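Local coordinates for uncharacterized protein (Cytophaga hutchinsonii, PDB 3OMT) that is of unknown function but, as a putative Xre-family antitoxin with a helix-turn-helix fold, probably binds DNA and neutralises a partner toxin, at residues N11-K14 with S15-E19; L25-T28 with E29-K33; V46-L50 with E51-D55; D55-A59 with L60-V64. All coordinates share one frame; numbering follows the deposited sequence. Where two conformers were deposited one is given.

Contact 1. Residues N11-K14 with S15-E19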
loop_
_atom_site.group_PDB
_atom_site.type_symbol
_atom_site.label_atom_id
_atom_site.label_comp_id
_atom_site.label_asym_id
_atom_site.label_seq_id
_atom_site.Cartn_x
_atom_site.Cartn_y
_atom_site.Cartn_z
ATOM N N ASN A 11 -8.026 0.200 -2.677
ATOM C CA ASN A 11 -7.354 -0.465 -3.774
ATOM C C ASN A 11 -8.214 -0.422 -5.021
ATOM O O ASN A 11 -9.445 -0.255 -4.956
ATOM C CB ASN A 11 -6.875 -1.895 -3.373
ATOM C CG ASN A 11 -7.979 -2.936 -3.421
ATOM O OD1 ASN A 11 -8.485 -3.256 -4.508
ATOM N ND2 ASN A 11 -8.375 -3.471 -2.245
ATOM N N ARG A 12 -7.558 -0.605 -6.148
ATOM C CA ARG A 12 -8.237 -0.794 -7.417
ATOM C C ARG A 12 -7.851 -2.127 -8.106
ATOM O O ARG A 12 -7.764 -2.221 -9.357
ATOM C CB ARG A 12 -8.058 0.408 -8.308
ATOM C CG ARG A 12 -6.668 0.803 -8.564
ATOM C CD ARG A 12 -6.536 2.087 -9.439
ATOM N NE ARG A 12 -7.145 1.969 -10.763
ATOM C CZ ARG A 12 -6.541 1.471 -11.845
ATOM N NH1 ARG A 12 -5.304 1.054 -11.761
ATOM N NH2 ARG A 12 -7.169 1.440 -13.037
ATOM N N LEU A 13 -7.731 -3.171 -7.290
ATOM C CA LEU A 13 -7.412 -4.498 -7.794
ATOM C C LEU A 13 -8.422 -5.008 -8.807
ATOM O O LEU A 13 -8.031 -5.532 -9.852
ATOM C CB LEU A 13 -7.269 -5.481 -6.661
ATOM C CG LEU A 13 -6.962 -6.927 -7.072
ATOM C CD1 LEU A 13 -5.673 -7.034 -7.913
ATOM C CD2 LEU A 13 -6.873 -7.782 -5.775
ATOM N N LYS A 14 -9.705 -4.815 -8.535
ATOM C CA LYS A 14 -10.754 -5.288 -9.436
ATOM C C LYS A 14 -10.515 -4.691 -10.828
ATOM O O LYS A 14 -10.592 -5.385 -11.829
ATOM C CB LYS A 14 -12.144 -4.925 -8.919
ATOM C CG LYS A 14 -13.276 -5.404 -9.807
ATOM C CD LYS A 14 -14.651 -5.021 -9.214
ATOM C CE LYS A 14 -15.814 -5.457 -10.115
ATOM N NZ LYS A 14 -17.041 -5.713 -9.311
ATOM N N SER A 15 -10.246 -3.387 -10.873
ATOM C CA SER A 15 -9.993 -2.710 -12.152
ATOM C C SER A 15 -8.770 -3.246 -12.863
ATOM O O SER A 15 -8.786 -3.395 -14.088
ATOM C CB SER A 15 -9.845 -1.229 -11.981
ATOM O OG SER A 15 -11.087 -0.650 -11.667
ATOM N N VAL A 16 -7.675 -3.465 -12.117
ATOM C CA VAL A 16 -6.425 -3.937 -12.745
ATOM C C VAL A 16 -6.627 -5.358 -13.266
ATOM O O VAL A 16 -6.157 -5.700 -14.354
ATOM C CB VAL A 16 -5.203 -3.790 -11.829
ATOM C CG1 VAL A 16 -3.934 -4.310 -12.483
ATOM C CG2 VAL A 16 -4.992 -2.299 -11.476
ATOM N N LEU A 17 -7.305 -6.202 -12.505
ATOM C CA LEU A 17 -7.592 -7.544 -12.992
ATOM C C LEU A 17 -8.409 -7.459 -14.306
ATOM O O LEU A 17 -8.122 -8.164 -15.270
ATOM C CB LEU A 17 -8.383 -8.335 -11.969
ATOM C CG LEU A 17 -7.700 -8.817 -10.732
ATOM C CD1 LEU A 17 -8.677 -9.311 -9.728
ATOM C CD2 LEU A 17 -6.594 -9.906 -11.080
ATOM N N ALA A 18 -9.383 -6.570 -14.374
ATOM C CA ALA A 18 -10.150 -6.382 -15.602
ATOM C C ALA A 18 -9.279 -5.873 -16.768
ATOM O O ALA A 18 -9.384 -6.372 -17.895
ATOM C CB ALA A 18 -11.358 -5.478 -15.377
ATOM N N GLU A 19 -8.381 -4.927 -16.507
ATOM C CA GLU A 19 -7.493 -4.412 -17.523
ATOM C C GLU A 19 -6.655 -5.511 -18.102
ATOM O O GLU A 19 -6.474 -5.600 -19.320
ATOM C CB GLU A 19 -6.576 -3.340 -16.912
ATOM C CG GLU A 19 -7.262 -2.023 -16.615
ATOM C CD GLU A 19 -6.378 -1.043 -15.852
ATOM O OE1 GLU A 19 -5.158 -1.332 -15.630
ATOM O OE2 GLU A 19 -6.917 0.052 -15.525
HETATM O O HOH W 1 -3.795 0.373 -14.132
#
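L13 CD1 rests 3.9 Å from L17 CG on the packed side of helix 13-20, while R12 reaches E19 on its looser side. The two leucines cross at a slant, and both go on to touch L60 of helix 50-60. The other side is polar and more open. R12 occupies the N-cap position, and its long chain, bent at chi3 (-60°), carries the guanidinium past V16, whose CG2 lies 3.4 Å from R12 NH1. R12 NH2 then forms a salt bridge of 2.9 Å with E19 OE2. The carboxylate oxygen sits at the guanidinium edge, near its plane, yet the arginine comes to it from above the carboxylate plane, the two groups being turned 49° apart. A water accepts from R12 NH1 and donates to E19 OE1, making a second link between the groups, and NH1 also bonds to E66 O. N11 OD1 takes the backbone N of L13 at 2.9 Å in an Asx turn just ahead of the helix. The guanidinium is thus satisfied by a carboxylate, a water and a backbone carbonyl, and its charge would be expected to favour the ionised form of E19.

Contact 2. Residues L25-T28 with E29-K33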
loop_
_atom_site.group_PDB
_atom_site.type_symbol
_atom_site.label_atom_id
_atom_site.label_comp_id
_atom_site.label_asym_id
_atom_site.label_seq_id
_atom_site.Cartn_x
_atom_site.Cartn_y
_atom_site.Cartn_z
ATOM N N LEU A 25 -10.317 -15.947 -9.636
ATOM C CA LEU A 25 -9.800 -17.350 -9.586
ATOM C C LEU A 25 -8.348 -17.425 -10.021
ATOM O O LEU A 25 -7.509 -18.005 -9.349
ATOM C CB LEU A 25 -10.646 -18.267 -10.487
ATOM C CG LEU A 25 -10.146 -19.721 -10.635
ATOM C CD1 LEU A 25 -10.187 -20.416 -9.290
ATOM C CD2 LEU A 25 -10.995 -20.498 -11.697
ATOM N N TRP A 26 -8.022 -16.769 -11.124
ATOM C CA TRP A 26 -6.625 -16.762 -11.571
ATOM C C TRP A 26 -5.684 -16.239 -10.487
ATOM O O TRP A 26 -4.612 -16.801 -10.228
ATOM C CB TRP A 26 -6.492 -15.905 -12.827
ATOM C CG TRP A 26 -5.139 -15.886 -13.419
ATOM C CD1 TRP A 26 -4.639 -16.730 -14.380
ATOM C CD2 TRP A 26 -4.075 -14.986 -13.083
ATOM N NE1 TRP A 26 -3.323 -16.401 -14.670
ATOM C CE2 TRP A 26 -2.942 -15.350 -13.883
ATOM C CE3 TRP A 26 -3.972 -13.915 -12.223
ATOM C CZ2 TRP A 26 -1.728 -14.672 -13.820
ATOM C CZ3 TRP A 26 -2.729 -13.203 -12.181
ATOM C CH2 TRP A 26 -1.642 -13.603 -12.971
ATOM N N LEU A 27 -6.058 -15.137 -9.860
ATOM C CA LEU A 27 -5.166 -14.523 -8.855
ATOM C C LEU A 27 -5.071 -15.403 -7.631
ATOM O O LEU A 27 -3.988 -15.606 -7.053
ATOM C CB LEU A 27 -5.658 -13.132 -8.497
ATOM C CG LEU A 27 -4.733 -12.320 -7.573
ATOM C CD1 LEU A 27 -3.431 -12.060 -8.337
ATOM C CD2 LEU A 27 -5.441 -11.031 -7.177
ATOM N N THR A 28 -6.200 -15.994 -7.274
ATOM C CA THR A 28 -6.278 -16.868 -6.132
ATOM C C THR A 28 -5.358 -18.086 -6.290
ATOM O O THR A 28 -4.579 -18.403 -5.414
ATOM C CB THR A 28 -7.743 -17.332 -5.901
ATOM O OG1 THR A 28 -8.615 -16.215 -5.648
ATOM C CG2 THR A 28 -7.850 -18.310 -4.708
ATOM N N GLU A 29 -5.423 -18.730 -7.453
ATOM C CA GLU A 29 -4.560 -19.864 -7.740
ATOM C C GLU A 29 -3.102 -19.425 -7.857
ATOM O O GLU A 29 -2.199 -20.064 -7.318
ATOM C CB GLU A 29 -5.052 -20.566 -9.001
ATOM C CG GLU A 29 -6.364 -21.217 -8.814
ATOM C CD GLU A 29 -6.711 -22.160 -9.979
ATOM O OE1 GLU A 29 -6.177 -21.963 -11.094
ATOM O OE2 GLU A 29 -7.531 -23.078 -9.770
ATOM N N THR A 30 -2.847 -18.346 -8.588
ATOM C CA THR A 30 -1.484 -17.916 -8.876
ATOM C C THR A 30 -0.719 -17.619 -7.590
ATOM O O THR A 30 0.465 -17.970 -7.452
ATOM C CB THR A 30 -1.486 -16.691 -9.830
ATOM O OG1 THR A 30 -2.067 -17.118 -11.071
ATOM C CG2 THR A 30 -0.076 -16.170 -10.092
ATOM N N LEU A 31 -1.387 -16.964 -6.655
ATOM C CA LEU A 31 -0.758 -16.589 -5.383
ATOM C C LEU A 31 -0.920 -17.638 -4.291
ATOM O O LEU A 31 -0.486 -17.406 -3.173
ATOM C CB LEU A 31 -1.285 -15.214 -4.871
ATOM C CG LEU A 31 -1.007 -14.023 -5.773
ATOM C CD1 LEU A 31 -1.545 -12.735 -5.114
ATOM C CD2 LEU A 31 0.491 -13.920 -6.068
ATOM N N ASP A 32 -1.533 -18.793 -4.589
ATOM C CA ASP A 32 -1.709 -19.879 -3.604
ATOM C C ASP A 32 -2.465 -19.340 -2.380
ATOM O O ASP A 32 -2.046 -19.537 -1.259
ATOM C CB ASP A 32 -0.337 -20.461 -3.253
ATOM C CG ASP A 32 -0.403 -21.739 -2.442
ATOM O OD1 ASP A 32 -1.433 -22.458 -2.501
ATOM O OD2 ASP A 32 0.636 -22.035 -1.767
ATOM N N LYS A 33 -3.553 -18.600 -2.634
ATOM C CA LYS A 33 -4.342 -17.962 -1.591
ATOM C C LYS A 33 -5.705 -18.668 -1.454
ATOM O O LYS A 33 -6.065 -19.548 -2.222
ATOM C CB LYS A 33 -4.570 -16.459 -1.900
ATOM C CG LYS A 33 -3.334 -15.593 -1.834
ATOM C CD LYS A 33 -2.887 -15.395 -0.410
ATOM C CE LYS A 33 -1.606 -14.607 -0.305
ATOM N NZ LYS A 33 -1.103 -14.640 1.112
#
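W26 O is gripped twice by T30: the hydroxyl OG1 donates to it at 2.7 Å, from 36° above the carbonyl plane, and the backbone N at 2.9 Å from the opposite face. T30 holds OG1 anti to its own carbonyl carbon (chi1 -63°), which turns the hydroxyl back along helix 24-30 and also sets it over one face of the W26 indole. T30 CB lies 4.2 Å from the centroid of the six-membered ring of W26, only 3° off its normal, a CH-pi contact. On the core side L27 and L31 run side by side in the same direction, with their CD1 atoms 3.8 Å apart; L27 continues onto V38 and L31 onto I56. The helix ends in a Schellman motif: D32 takes a positive phi, and K33 N reaches back to T28 O at 3.0 Å. T28 CG2 packs 3.3 Å from K33 O, while T28 OG1 bonds to N24 O. With its hydroxyl proton committed to a main-chain carbonyl, T30 presents its oxygen and CB to the indole as a compact group, so a polar side chain is accommodated against an aromatic face.

Contact 3. Residues V46-L50 with E51-D55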
loop_
_atom_site.group_PDB
_atom_site.type_symbol
_atom_site.label_atom_id
_atom_site.label_comp_id
_atom_site.label_asym_id
_atom_site.label_seq_id
_atom_site.Cartn_x
_atom_site.Cartn_y
_atom_site.Cartn_z
ATOM N N VAL A 46 -11.367 -6.094 2.799
ATOM C CA VAL A 46 -10.154 -6.359 3.542
ATOM C C VAL A 46 -9.025 -5.942 2.600
ATOM O O VAL A 46 -9.059 -6.249 1.393
ATOM C CB VAL A 46 -9.991 -7.856 3.872
ATOM C CG1 VAL A 46 -8.600 -8.124 4.557
ATOM C CG2 VAL A 46 -11.111 -8.315 4.771
ATOM N N GLN A 47 -8.039 -5.238 3.123
ATOM C CA GLN A 47 -6.925 -4.811 2.308
ATOM C C GLN A 47 -5.767 -5.788 2.423
ATOM O O GLN A 47 -5.444 -6.274 3.519
ATOM C CB GLN A 47 -6.423 -3.398 2.679
ATOM C CG GLN A 47 -7.512 -2.350 2.640
ATOM C CD GLN A 47 -8.112 -2.261 1.241
ATOM O OE1 GLN A 47 -7.400 -2.430 0.258
ATOM N NE2 GLN A 47 -9.414 -2.004 1.154
ATOM N N PRO A 48 -5.108 -6.054 1.306
ATOM C CA PRO A 48 -3.860 -6.824 1.387
ATOM C C PRO A 48 -2.775 -6.023 2.094
ATOM O O PRO A 48 -2.838 -4.813 2.102
ATOM C CB PRO A 48 -3.476 -7.037 -0.079
ATOM C CG PRO A 48 -4.279 -6.100 -0.825
ATOM C CD PRO A 48 -5.356 -5.506 -0.032
ATOM N N SER A 49 -1.798 -6.719 2.695
ATOM C CA SER A 49 -0.603 -6.066 3.176
ATOM C C SER A 49 0.190 -5.442 2.027
ATOM O O SER A 49 0.042 -5.803 0.866
ATOM C CB SER A 49 0.325 -7.058 3.871
ATOM O OG SER A 49 0.836 -8.022 2.971
ATOM N N LEU A 50 1.083 -4.538 2.371
ATOM C CA LEU A 50 1.900 -3.930 1.341
ATOM C C LEU A 50 2.766 -4.993 0.674
ATOM O O LEU A 50 2.873 -5.014 -0.563
ATOM C CB LEU A 50 2.734 -2.786 1.885
ATOM C CG LEU A 50 3.593 -2.073 0.860
ATOM C CD1 LEU A 50 2.668 -1.444 -0.215
ATOM C CD2 LEU A 50 4.387 -0.960 1.581
ATOM N N GLU A 51 3.328 -5.922 1.452
ATOM C CA GLU A 51 4.125 -7.008 0.831
ATOM C C GLU A 51 3.293 -7.846 -0.142
ATOM O O GLU A 51 3.752 -8.146 -1.250
ATOM C CB GLU A 51 4.768 -7.897 1.877
ATOM C CG GLU A 51 5.668 -7.136 2.829
ATOM C CD GLU A 51 5.015 -6.659 4.148
ATOM O OE1 GLU A 51 3.812 -6.211 4.191
ATOM O OE2 GLU A 51 5.781 -6.684 5.150
ATOM N N THR A 52 2.034 -8.119 0.219
ATOM C CA THR A 52 1.166 -8.870 -0.674
ATOM C C THR A 52 0.878 -8.079 -1.954
ATOM O O THR A 52 0.806 -8.635 -3.065
ATOM C CB THR A 52 -0.117 -9.270 0.062
ATOM O OG1 THR A 52 0.296 -10.140 1.138
ATOM C CG2 THR A 52 -1.120 -10.040 -0.862
ATOM N N LEU A 53 0.697 -6.769 -1.804
ATOM C CA LEU A 53 0.458 -5.931 -2.982
ATOM C C LEU A 53 1.612 -6.069 -3.986
ATOM O O LEU A 53 1.394 -6.122 -5.185
ATOM C CB LEU A 53 0.272 -4.467 -2.606
ATOM C CG LEU A 53 -1.074 -4.009 -2.053
ATOM C CD1 LEU A 53 -1.014 -2.616 -1.427
ATOM C CD2 LEU A 53 -2.195 -4.121 -3.090
ATOM N N PHE A 54 2.847 -6.137 -3.495
ATOM C CA PHE A 54 3.994 -6.293 -4.400
ATOM C C PHE A 54 3.906 -7.663 -5.134
ATOM O O PHE A 54 4.199 -7.741 -6.324
ATOM C CB PHE A 54 5.341 -6.141 -3.668
ATOM C CG PHE A 54 5.788 -4.707 -3.482
ATOM C CD1 PHE A 54 6.871 -4.199 -4.191
ATOM C CD2 PHE A 54 5.109 -3.873 -2.626
ATOM C CE1 PHE A 54 7.283 -2.895 -4.048
ATOM C CE2 PHE A 54 5.489 -2.574 -2.476
ATOM C CZ PHE A 54 6.596 -2.066 -3.168
ATOM N N ASP A 55 3.501 -8.709 -4.428
ATOM C CA ASP A 55 3.306 -10.054 -5.012
ATOM C C ASP A 55 2.212 -10.037 -6.093
ATOM O O ASP A 55 2.393 -10.594 -7.156
ATOM C CB ASP A 55 2.928 -11.049 -3.928
ATOM C CG ASP A 55 4.088 -11.447 -3.043
ATOM O OD1 ASP A 55 5.273 -11.180 -3.371
ATOM O OD2 ASP A 55 3.787 -12.059 -1.993
HETATM O O HOH W 2 -2.044 -9.691 2.791
#
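P48 and L53 meet in a small apolar step at the start of helix 50-60: the proline CG bulges against L53 CD2 at 3.7 Å, while its CB faces T52 CG2 at 3.9 Å. The pyrrolidine ring thus fits into the notch between two neighbouring side chains of the first turn, and W41 of helix 35-42 touches both P48 and T52. L50 supplies the next bump. In the conformer described, one of two, CG is anti to the backbone N (chi1 -179°) and CD1 fills the angle between L53, crossed at about a right angle, and F54, which runs alongside and points the same way; L50 CD1 then lies 3.8 Å from F54 CE2. L50 O sits at the edge of the phenyl ring, in its plane, 3.2 Å from F54 CD2, and also accepts the backbone N of F54. On the second subunit, F10 packs edge-to-face with F54 and Q47 packs on L50, so this ridge belongs to the dimer interface.

S49, the N-cap residue, forms the polar flank. Its OG, held between the backbone N and the carbonyl carbon (chi1 66°), is hydrogen-bonded to T52 OG1 at 2.9 Å. One water accepts from S49 N and is hydrogen-bonded to T52 OG1 as well, closing a small polar cluster beside the proline. E51 OE1 approaches S49 CB at 3.6 Å. The chemistry therefore separates along the turn: hydroxyls and water gather about the beginning of the helix, where its dipole would tend to polarise them, whereas the proline, leucines and phenylalanine form a continuous apolar surface shared between this chain's core and its partner.

Contact 4. Residues D55-A59 with L60-V64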
loop_
_atom_site.group_PDB
_atom_site.type_symbol
_atom_site.label_atom_id
_atom_site.label_comp_id
_atom_site.label_asym_id
_atom_site.label_seq_id
_atom_site.Cartn_x
_atom_site.Cartn_y
_atom_site.Cartn_z
ATOM N N ASP A 55 3.501 -8.709 -4.428
ATOM C CA ASP A 55 3.306 -10.054 -5.012
ATOM C C ASP A 55 2.212 -10.037 -6.093
ATOM O O ASP A 55 2.393 -10.594 -7.156
ATOM C CB ASP A 55 2.928 -11.049 -3.928
ATOM C CG ASP A 55 4.088 -11.447 -3.043
ATOM O OD1 ASP A 55 5.273 -11.180 -3.371
ATOM O OD2 ASP A 55 3.787 -12.059 -1.993
ATOM N N ILE A 56 1.101 -9.339 -5.820
ATOM C CA ILE A 56 0.017 -9.165 -6.780
ATOM C C ILE A 56 0.538 -8.441 -8.025
ATOM O O ILE A 56 0.243 -8.843 -9.162
ATOM C CB ILE A 56 -1.169 -8.420 -6.187
ATOM C CG1 ILE A 56 -1.803 -9.191 -4.985
ATOM C CG2 ILE A 56 -2.204 -8.114 -7.260
ATOM C CD1 ILE A 56 -2.727 -8.348 -4.091
ATOM N N ALA A 57 1.294 -7.361 -7.815
ATOM C CA ALA A 57 1.790 -6.508 -8.894
ATOM C C ALA A 57 2.740 -7.324 -9.773
ATOM O O ALA A 57 2.720 -7.239 -10.993
ATOM C CB ALA A 57 2.501 -5.329 -8.312
ATOM N N GLU A 58 3.572 -8.143 -9.139
ATOM C CA GLU A 58 4.493 -8.981 -9.881
ATOM C C GLU A 58 3.724 -10.025 -10.748
ATOM O O GLU A 58 4.047 -10.224 -11.941
ATOM C CB GLU A 58 5.464 -9.650 -8.909
ATOM C CG GLU A 58 6.403 -10.638 -9.602
ATOM C CD GLU A 58 7.217 -11.450 -8.587
ATOM O OE1 GLU A 58 6.678 -11.856 -7.521
ATOM O OE2 GLU A 58 8.386 -11.729 -8.883
ATOM N N ALA A 59 2.708 -10.646 -10.176
ATOM C CA ALA A 59 1.863 -11.623 -10.867
ATOM C C ALA A 59 1.176 -11.021 -12.080
ATOM O O ALA A 59 1.123 -11.646 -13.158
ATOM C CB ALA A 59 0.835 -12.253 -9.901
ATOM N N LEU A 60 0.674 -9.807 -11.904
ATOM C CA LEU A 60 -0.036 -9.083 -12.961
ATOM C C LEU A 60 0.847 -8.330 -13.920
ATOM O O LEU A 60 0.357 -7.817 -14.954
ATOM C CB LEU A 60 -1.052 -8.127 -12.365
ATOM C CG LEU A 60 -2.257 -8.814 -11.772
ATOM C CD1 LEU A 60 -3.069 -7.912 -10.905
ATOM C CD2 LEU A 60 -3.165 -9.478 -12.857
ATOM N N ASN A 61 2.117 -8.200 -13.586
ATOM C CA ASN A 61 3.074 -7.420 -14.399
ATOM C C ASN A 61 2.694 -5.937 -14.554
ATOM O O ASN A 61 2.664 -5.375 -15.679
ATOM C CB ASN A 61 3.274 -8.045 -15.792
ATOM C CG ASN A 61 4.487 -7.493 -16.489
ATOM O OD1 ASN A 61 5.429 -7.074 -15.841
ATOM N ND2 ASN A 61 4.465 -7.477 -17.807
ATOM N N VAL A 62 2.369 -5.325 -13.413
ATOM C CA VAL A 62 2.034 -3.921 -13.337
ATOM C C VAL A 62 2.845 -3.312 -12.214
ATOM O O VAL A 62 3.276 -3.997 -11.285
ATOM C CB VAL A 62 0.482 -3.668 -13.059
ATOM C CG1 VAL A 62 -0.331 -4.235 -14.173
ATOM C CG2 VAL A 62 0.037 -4.209 -11.674
ATOM N N ASP A 63 3.024 -1.997 -12.286
ATOM C CA ASP A 63 3.616 -1.249 -11.194
ATOM C C ASP A 63 2.661 -1.389 -10.011
ATOM O O ASP A 63 1.468 -1.175 -10.140
ATOM C CB ASP A 63 3.748 0.219 -11.633
ATOM C CG ASP A 63 4.408 1.117 -10.625
ATOM O OD1 ASP A 63 4.595 0.774 -9.491
ATOM O OD2 ASP A 63 4.735 2.263 -11.025
ATOM N N VAL A 64 3.203 -1.773 -8.872
ATOM C CA VAL A 64 2.442 -1.918 -7.637
ATOM C C VAL A 64 1.617 -0.654 -7.344
ATOM O O VAL A 64 0.502 -0.733 -6.802
ATOM C CB VAL A 64 3.386 -2.299 -6.469
ATOM C CG1 VAL A 64 4.392 -1.132 -6.134
ATOM C CG2 VAL A 64 2.567 -2.704 -5.208
HETATM O O HOH W 3 6.157 -8.973 -13.265
#
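Helix 50-60 ends in a Schellman motif, in which N61 turns to a positive phi of 60° and V62 N bonds to A57 O at 3.1 Å, accompanied by a weak bond of 3.2 Å from N61 N to E58 O. After this reversal the chain doubles back along the last turn, and its valines close on A57. V62 CG2 lies against A57 from the side of its CA, at 4.0 Å, while V64 comes over the methyl, its CB 3.7 Å from A57 CB. The small alanine lets the returning backbone come very near the helix. I56 and L60 lie side by side and point the same way, joined through I56 CG2 and L60 CD1 at 3.8 Å; I56 carries CG2 anti to its backbone N (CG1 at chi1 -62°), which leaves that methyl to meet the leucine. Both residues face helix 13-20, I56 touching L13 and L60 touching V16 and L17. The loop also serves the dimer: N61 OD1 bonds to K72 of the second subunit, and D63 OD2 to S70 of the second subunit. A water donates to both E58 O and N61 OD1. Packing is tight where the chain returns, with A57 CB just 3.5 Å from V64 CA.

Overall arrangement
All four contacts are local, within helix turns or at helix ends, in one helix-turn-helix domain, and their apolar sides converge on a common core. Contacts 1 and 4 lie about 11 Å apart between centres and meet where L13 CD1 touches I56 CG2 at 3.7 Å. Contact 2 touches both: L27 CD2 reaches L13 CD2 at 3.8 Å, and L31 CD1 reaches I56 CG1 at 3.6 Å. Contacts 3 and 4 share D55 and helix 50-60; V64 CG2 packs on F54 CD2 at 3.8 Å, and both contacts touch the second subunit. Contacts 1 and 3, on opposite sides of the chain's centre, are linked by a probable hydrogen bond from N11 ND2 to Q47 OE1.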